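Side-chain contacts in imidazolonepropionase (Unidentified, PDB 2Q09), which catalyses the hydrolytic opening of imidazolone-5-propanoate to N-formimidoyl-L-glutamate, the third step of histidine degradation: residues D188-T193 against I218-A223; W9-P14 against V43-L48. One frame throughout, in Å; residues are numbered along the deposited sequence.

In the fold
The two contacts lie on opposite sides of the chain's centre, about 54 Å apart between their own centres, and share no element. Interaction 1 is a buried contact in the TIM-barrel part of the enzyme, where helix 187-204 meets the loop that leads into helix 222-234. Interaction 2 is only partly buried. It lies at one end of the small sheet of strands 38-44, 30-35, 7-10 and 57-58, where the chain turns a corner toward strand 12-14, away from the annotated sites. The first contact is wholly apolar, two rings and a valine. In the second a selenomethionine lies against a leucine methyl and the side chain of a polar asparagine. Neither has a hydrogen bond across its segments.

Interaction 1: D188-T193 against I218-A223; sequences DSWVET and IGFSLA
Trp190 and Phe220 meet rim to rim, with neither ring over the face of the other. The five-membered ring of Trp190 is the part that faces Phe220. Its CD1 lies 3.5 Å from Phe220 CZ, each atom lying at the edge of the other ring, near its plane. The planes are turned by 38°, and the ring centroids are 5.8 Å apart. This is neither an offset stack nor a T-shaped pair.

The torsions bring the rims together. Trp190 CG stands anti to the backbone N (chi1 172°), and this swings the indole off helix 187-204 to the Phe220 side. Phe220 CG lies beside its own backbone N, and its ring reaches back to the helix. As whole side chains the two cross at about a right angle.

Val191 adds a second touch, one residue on along the helix. Its CG2 methyl lies 4.1 Å from Phe220 CE1, oblique to the ring. The valine and the phenylalanine run past each other in opposite directions. Phe220 thus meets two neighbouring helix residues with one side of its ring, CD1 on Val191, CZ on Trp190, and CE1 between the two.

All three side chains are buried. The indole N-H of Trp190 makes a weak hydrogen bond to Ala175 O, which ties the ring to strand 168-176. Gly219 and Phe220 form a classic beta bulge facing Glu216, and Ser221 then N-caps helix 222-234.

The Phe220 side chain is about 6 Å from that of His177, which lines the inhibitor pocket and probably binds the substrate, and about 9 Å from the bound inhibitor. The arrangement is apolar packing of a helix against a neighbouring strand-to-helix loop, beside the active site, at the C-terminal end of the strands of an amidohydrolase TIM barrel.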
loop_
_atom_site.group_PDB
_atom_site.type_symbol
_atom_site.label_atom_id
_atom_site.label_comp_id
_atom_site.label_asym_id
_atom_site.label_seq_id
_atom_site.Cartn_x
_atom_site.Cartn_y
_atom_site.Cartn_z
ATOM N N ASP A 188 -23.029 -16.194 4.189
ATOM C CA ASP A 188 -23.524 -15.241 5.175
ATOM C C ASP A 188 -23.110 -15.599 6.589
ATOM O O ASP A 188 -22.995 -14.735 7.453
ATOM C CB ASP A 188 -25.046 -15.151 5.086
ATOM C CG ASP A 188 -25.503 -14.440 3.834
ATOM O OD1 ASP A 188 -26.329 -15.000 3.087
ATOM O OD2 ASP A 188 -25.030 -13.311 3.596
ATOM N N SER A 189 -22.880 -16.884 6.821
ATOM C CA SER A 189 -22.465 -17.350 8.130
ATOM C C SER A 189 -21.034 -16.871 8.358
ATOM O O SER A 189 -20.656 -16.515 9.475
ATOM C CB SER A 189 -22.540 -18.877 8.187
ATOM O OG SER A 189 -22.548 -19.330 9.529
ATOM N N TRP A 190 -20.248 -16.855 7.284
ATOM C CA TRP A 190 -18.861 -16.410 7.357
ATOM C C TRP A 190 -18.859 -14.908 7.633
ATOM O O TRP A 190 -18.054 -14.409 8.413
ATOM C CB TRP A 190 -18.137 -16.723 6.039
ATOM C CG TRP A 190 -16.754 -16.144 5.941
ATOM C CD1 TRP A 190 -16.268 -15.355 4.937
ATOM C CD2 TRP A 190 -15.685 -16.298 6.888
ATOM N NE1 TRP A 190 -14.962 -15.003 5.200
ATOM C CE2 TRP A 190 -14.581 -15.567 6.390
ATOM C CE3 TRP A 190 -15.553 -16.980 8.110
ATOM C CZ2 TRP A 190 -13.359 -15.499 7.067
ATOM C CZ3 TRP A 190 -14.332 -16.911 8.786
ATOM C CH2 TRP A 190 -13.253 -16.174 8.259
ATOM N N VAL A 191 -19.767 -14.183 6.992
ATOM C CA VAL A 191 -19.859 -12.747 7.204
ATOM C C VAL A 191 -20.191 -12.463 8.672
ATOM O O VAL A 191 -19.626 -11.547 9.271
ATOM C CB VAL A 191 -20.931 -12.109 6.287
ATOM C CG1 VAL A 191 -21.088 -10.630 6.621
ATOM C CG2 VAL A 191 -20.522 -12.274 4.829
ATOM N N GLU A 192 -21.093 -13.250 9.255
ATOM C CA GLU A 192 -21.441 -13.052 10.662
ATOM C C GLU A 192 -20.223 -13.250 11.560
ATOM O O GLU A 192 -20.022 -12.519 12.525
ATOM C CB GLU A 192 -22.542 -14.021 11.096
ATOM C CG GLU A 192 -23.955 -13.466 10.961
ATOM C CD GLU A 192 -25.000 -14.364 11.602
ATOM O OE1 GLU A 192 -26.180 -13.962 11.649
ATOM O OE2 GLU A 192 -24.641 -15.472 12.055
ATOM N N THR A 193 -19.417 -14.254 11.238
ATOM C CA THR A 193 -18.217 -14.554 12.010
ATOM C C THR A 193 -17.250 -13.375 12.016
ATOM O O THR A 193 -16.699 -13.012 13.057
ATOM C CB THR A 193 -17.492 -15.780 11.433
ATOM O OG1 THR A 193 -18.319 -16.938 11.586
ATOM C CG2 THR A 193 -16.161 -16.000 12.155
ATOM N N ILE A 218 -17.545 -12.974 -7.717
ATOM C CA ILE A 218 -16.908 -14.179 -7.198
ATOM C C ILE A 218 -16.301 -13.859 -5.831
ATOM O O ILE A 218 -15.521 -14.634 -5.279
ATOM C CB ILE A 218 -15.805 -14.718 -8.156
ATOM C CG1 ILE A 218 -14.623 -13.753 -8.222
ATOM C CG2 ILE A 218 -16.380 -14.914 -9.542
ATOM C CD1 ILE A 218 -13.522 -14.169 -9.177
ATOM N N GLY A 219 -16.678 -12.701 -5.295
ATOM C CA GLY A 219 -16.193 -12.273 -3.997
ATOM C C GLY A 219 -17.372 -12.111 -3.062
ATOM O O GLY A 219 -18.169 -13.036 -2.899
ATOM N N PHE A 220 -17.487 -10.941 -2.449
ATOM C CA PHE A 220 -18.589 -10.671 -1.536
ATOM C C PHE A 220 -19.517 -9.635 -2.151
ATOM O O PHE A 220 -19.067 -8.688 -2.789
ATOM C CB PHE A 220 -18.049 -10.189 -0.185
ATOM C CG PHE A 220 -17.393 -11.276 0.611
ATOM C CD1 PHE A 220 -18.131 -12.040 1.507
ATOM C CD2 PHE A 220 -16.052 -11.582 0.411
ATOM C CE1 PHE A 220 -17.544 -13.106 2.186
ATOM C CE2 PHE A 220 -15.457 -12.645 1.085
ATOM C CZ PHE A 220 -16.206 -13.407 1.973
ATOM N N SER A 221 -20.817 -9.836 -1.974
ATOM C CA SER A 221 -21.812 -8.922 -2.523
ATOM C C SER A 221 -21.770 -7.567 -1.834
ATOM O O SER A 221 -21.087 -7.383 -0.827
ATOM C CB SER A 221 -23.217 -9.508 -2.381
ATOM O OG SER A 221 -23.645 -9.468 -1.030
ATOM N N LEU A 222 -22.512 -6.621 -2.396
ATOM C CA LEU A 222 -22.591 -5.274 -1.858
ATOM C C LEU A 222 -23.232 -5.333 -0.467
ATOM O O LEU A 222 -22.809 -4.640 0.454
ATOM C CB LEU A 222 -23.426 -4.405 -2.801
ATOM C CG LEU A 222 -23.455 -2.890 -2.610
ATOM C CD1 LEU A 222 -22.079 -2.298 -2.909
ATOM C CD2 LEU A 222 -24.500 -2.297 -3.540
ATOM N N ALA A 223 -24.246 -6.176 -0.320
ATOM C CA ALA A 223 -24.940 -6.324 0.956
ATOM C C ALA A 223 -24.013 -6.901 2.023
ATOM O O ALA A 223 -23.969 -6.404 3.142
ATOM C CB ALA A 223 -26.170 -7.215 0.784
#

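Interaction 2: W9-P14 against V43-L48; sequences WLNVTP and VPMQDL
Met45, present as selenomethionine, reaches across to Leu10 and Asn11 at the corner between strands 7-10 and 12-14. Its CB points toward the other segment and lies 3.9 Å from Asn11 OD1. CG comes next, placed beside the backbone N of Met45 (chi1 -71°), and lies 3.2 Å from Asn11 OD1, with Asn11 CA a little farther off. The chain then bends at chi2 and again at chi3, folding the tip back instead of extending it.

The selenium sits beside the turn in the chain, 3.5 Å from Asn11 N. It also touches Leu10, whose CD2 is 4.1 Å away. The terminal CE meets this same Leu10 CD2 at 4.1 Å, an ordinary apolar contact. CE also lies against the Asn11 amide, but its approach to the oxygen is too short in the model, so its exact position there is doubtful. Both Leu10 and Asn11 cross the Met45 side chain at about a right angle.

The polar end of Asn11 has its partner on another strand. Its ND2 is hydrogen-bonded to Asp58 OD1, which ties the corner to strand 57-58. With an alanine here, Asp58 OD1 would probably lose this donor and part of the Met45 side chain would be uncovered.

Around the contact, Met45 and Leu48 touch Ala31 of strand 30-35. Opposite His30 the chain forms a G1 beta bulge at Asn11 and Val12. The contact joins this bulged corner to the 3-10 turn that follows strand 38-44, within the small beta domain, built from both ends of the chain, that accompanies the barrel in many amidohydrolases.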
loop_
_atom_site.group_PDB
_atom_site.type_symbol
_atom_site.label_atom_id
_atom_site.label_comp_id
_atom_site.label_asym_id
_atom_site.label_seq_id
_atom_site.Cartn_x
_atom_site.Cartn_y
_atom_site.Cartn_z
ATOM N N TRP A 9 20.715 17.763 7.931
ATOM C CA TRP A 9 21.192 17.347 6.624
ATOM C C TRP A 9 21.422 18.620 5.824
ATOM O O TRP A 9 20.475 19.328 5.485
ATOM C CB TRP A 9 20.147 16.463 5.930
ATOM C CG TRP A 9 20.164 15.060 6.420
ATOM C CD1 TRP A 9 20.767 13.992 5.823
ATOM C CD2 TRP A 9 19.620 14.578 7.651
ATOM N NE1 TRP A 9 20.640 12.874 6.610
ATOM C CE2 TRP A 9 19.940 13.208 7.744
ATOM C CE3 TRP A 9 18.899 15.172 8.695
ATOM C CZ2 TRP A 9 19.560 12.419 8.832
ATOM C CZ3 TRP A 9 18.520 14.385 9.780
ATOM C CH2 TRP A 9 18.855 13.029 9.838
ATOM N N LEU A 10 22.683 18.918 5.538
ATOM C CA LEU A 10 23.021 20.120 4.788
ATOM C C LEU A 10 23.055 19.887 3.284
ATOM O O LEU A 10 23.327 18.782 2.813
ATOM C CB LEU A 10 24.381 20.658 5.238
ATOM C CG LEU A 10 24.507 21.186 6.670
ATOM C CD1 LEU A 10 25.967 21.477 6.976
ATOM C CD2 LEU A 10 23.659 22.441 6.838
ATOM N N ASN A 11 22.790 20.957 2.543
ATOM C CA ASN A 11 22.801 20.938 1.092
ATOM C C ASN A 11 21.990 19.828 0.432
ATOM O O ASN A 11 22.526 19.043 -0.345
ATOM C CB ASN A 11 24.246 20.888 0.587
ATOM C CG ASN A 11 25.053 22.095 1.031
ATOM O OD1 ASN A 11 24.646 23.235 0.822
ATOM N ND2 ASN A 11 26.203 21.851 1.649
ATOM N N VAL A 12 20.706 19.761 0.750
ATOM C CA VAL A 12 19.835 18.776 0.125
ATOM C C VAL A 12 18.955 19.520 -0.876
ATOM O O VAL A 12 18.533 20.646 -0.614
ATOM C CB VAL A 12 18.913 18.070 1.144
ATOM C CG1 VAL A 12 19.731 17.173 2.058
ATOM C CG2 VAL A 12 18.131 19.088 1.938
ATOM N N THR A 13 18.711 18.906 -2.031
ATOM C CA THR A 13 17.840 19.492 -3.050
ATOM C C THR A 13 16.509 18.781 -2.826
ATOM O O THR A 13 16.274 17.693 -3.344
ATOM C CB THR A 13 18.354 19.197 -4.465
ATOM O OG1 THR A 13 19.690 19.697 -4.597
ATOM C CG2 THR A 13 17.455 19.863 -5.502
ATOM N N PRO A 14 15.610 19.412 -2.063
ATOM C CA PRO A 14 14.299 18.868 -1.726
ATOM C C PRO A 14 13.181 18.835 -2.754
ATOM O O PRO A 14 12.821 19.855 -3.334
ATOM C CB PRO A 14 13.904 19.698 -0.513
ATOM C CG PRO A 14 14.376 21.059 -0.933
ATOM C CD PRO A 14 15.766 20.767 -1.502
ATOM N N VAL A 43 15.396 25.142 5.787
ATOM C CA VAL A 43 15.948 26.452 5.472
ATOM C C VAL A 43 16.876 26.470 4.262
ATOM O O VAL A 43 17.817 25.683 4.179
ATOM C CB VAL A 43 16.747 26.992 6.671
ATOM C CG1 VAL A 43 17.248 28.404 6.382
ATOM C CG2 VAL A 43 15.891 26.953 7.923
ATOM N N PRO A 44 16.622 27.373 3.307
ATOM C CA PRO A 44 17.477 27.457 2.120
ATOM C C PRO A 44 18.928 27.658 2.537
ATOM O O PRO A 44 19.205 28.341 3.520
ATOM C CB PRO A 44 16.902 28.652 1.350
ATOM C CG PRO A 44 16.101 29.415 2.386
ATOM C CD PRO A 44 15.511 28.335 3.233
HETATM N N MSE A 45 19.853 27.051 1.802
HETATM C CA MSE A 45 21.267 27.165 2.126
HETATM C C MSE A 45 21.821 28.584 2.025
HETATM O O MSE A 45 22.768 28.926 2.726
HETATM C CB MSE A 45 22.092 26.217 1.248
HETATM C CG MSE A 45 21.909 24.736 1.593
HETATM SE SE MSE A 45 22.291 24.335 3.470
HETATM C CE MSE A 45 24.229 24.467 3.344
ATOM N N GLN A 46 21.238 29.413 1.165
ATOM C CA GLN A 46 21.716 30.786 1.025
ATOM C C GLN A 46 21.523 31.576 2.315
ATOM O O GLN A 46 22.194 32.578 2.545
ATOM C CB GLN A 46 21.017 31.492 -0.147
ATOM C CG GLN A 46 19.506 31.503 -0.086
ATOM C CD GLN A 46 18.887 32.394 -1.151
ATOM O OE1 GLN A 46 19.114 33.600 -1.170
ATOM N NE2 GLN A 46 18.107 31.805 -2.047
ATOM N N ASP A 47 20.603 31.121 3.159
ATOM C CA ASP A 47 20.334 31.768 4.440
ATOM C C ASP A 47 21.250 31.192 5.511
ATOM O O ASP A 47 20.970 31.321 6.700
ATOM C CB ASP A 47 18.880 31.538 4.871
ATOM C CG ASP A 47 17.878 32.226 3.969
ATOM O OD1 ASP A 47 18.202 32.472 2.792
ATOM O OD2 ASP A 47 16.759 32.510 4.440
ATOM N N LEU A 48 22.333 30.549 5.095
ATOM C CA LEU A 48 23.272 29.956 6.038
ATOM C C LEU A 48 24.706 30.032 5.535
ATOM O O LEU A 48 24.956 30.049 4.336
ATOM C CB LEU A 48 22.899 28.490 6.298
ATOM C CG LEU A 48 21.549 28.224 6.969
ATOM C CD1 LEU A 48 21.341 26.731 7.148
ATOM C CD2 LEU A 48 21.507 28.935 8.314
#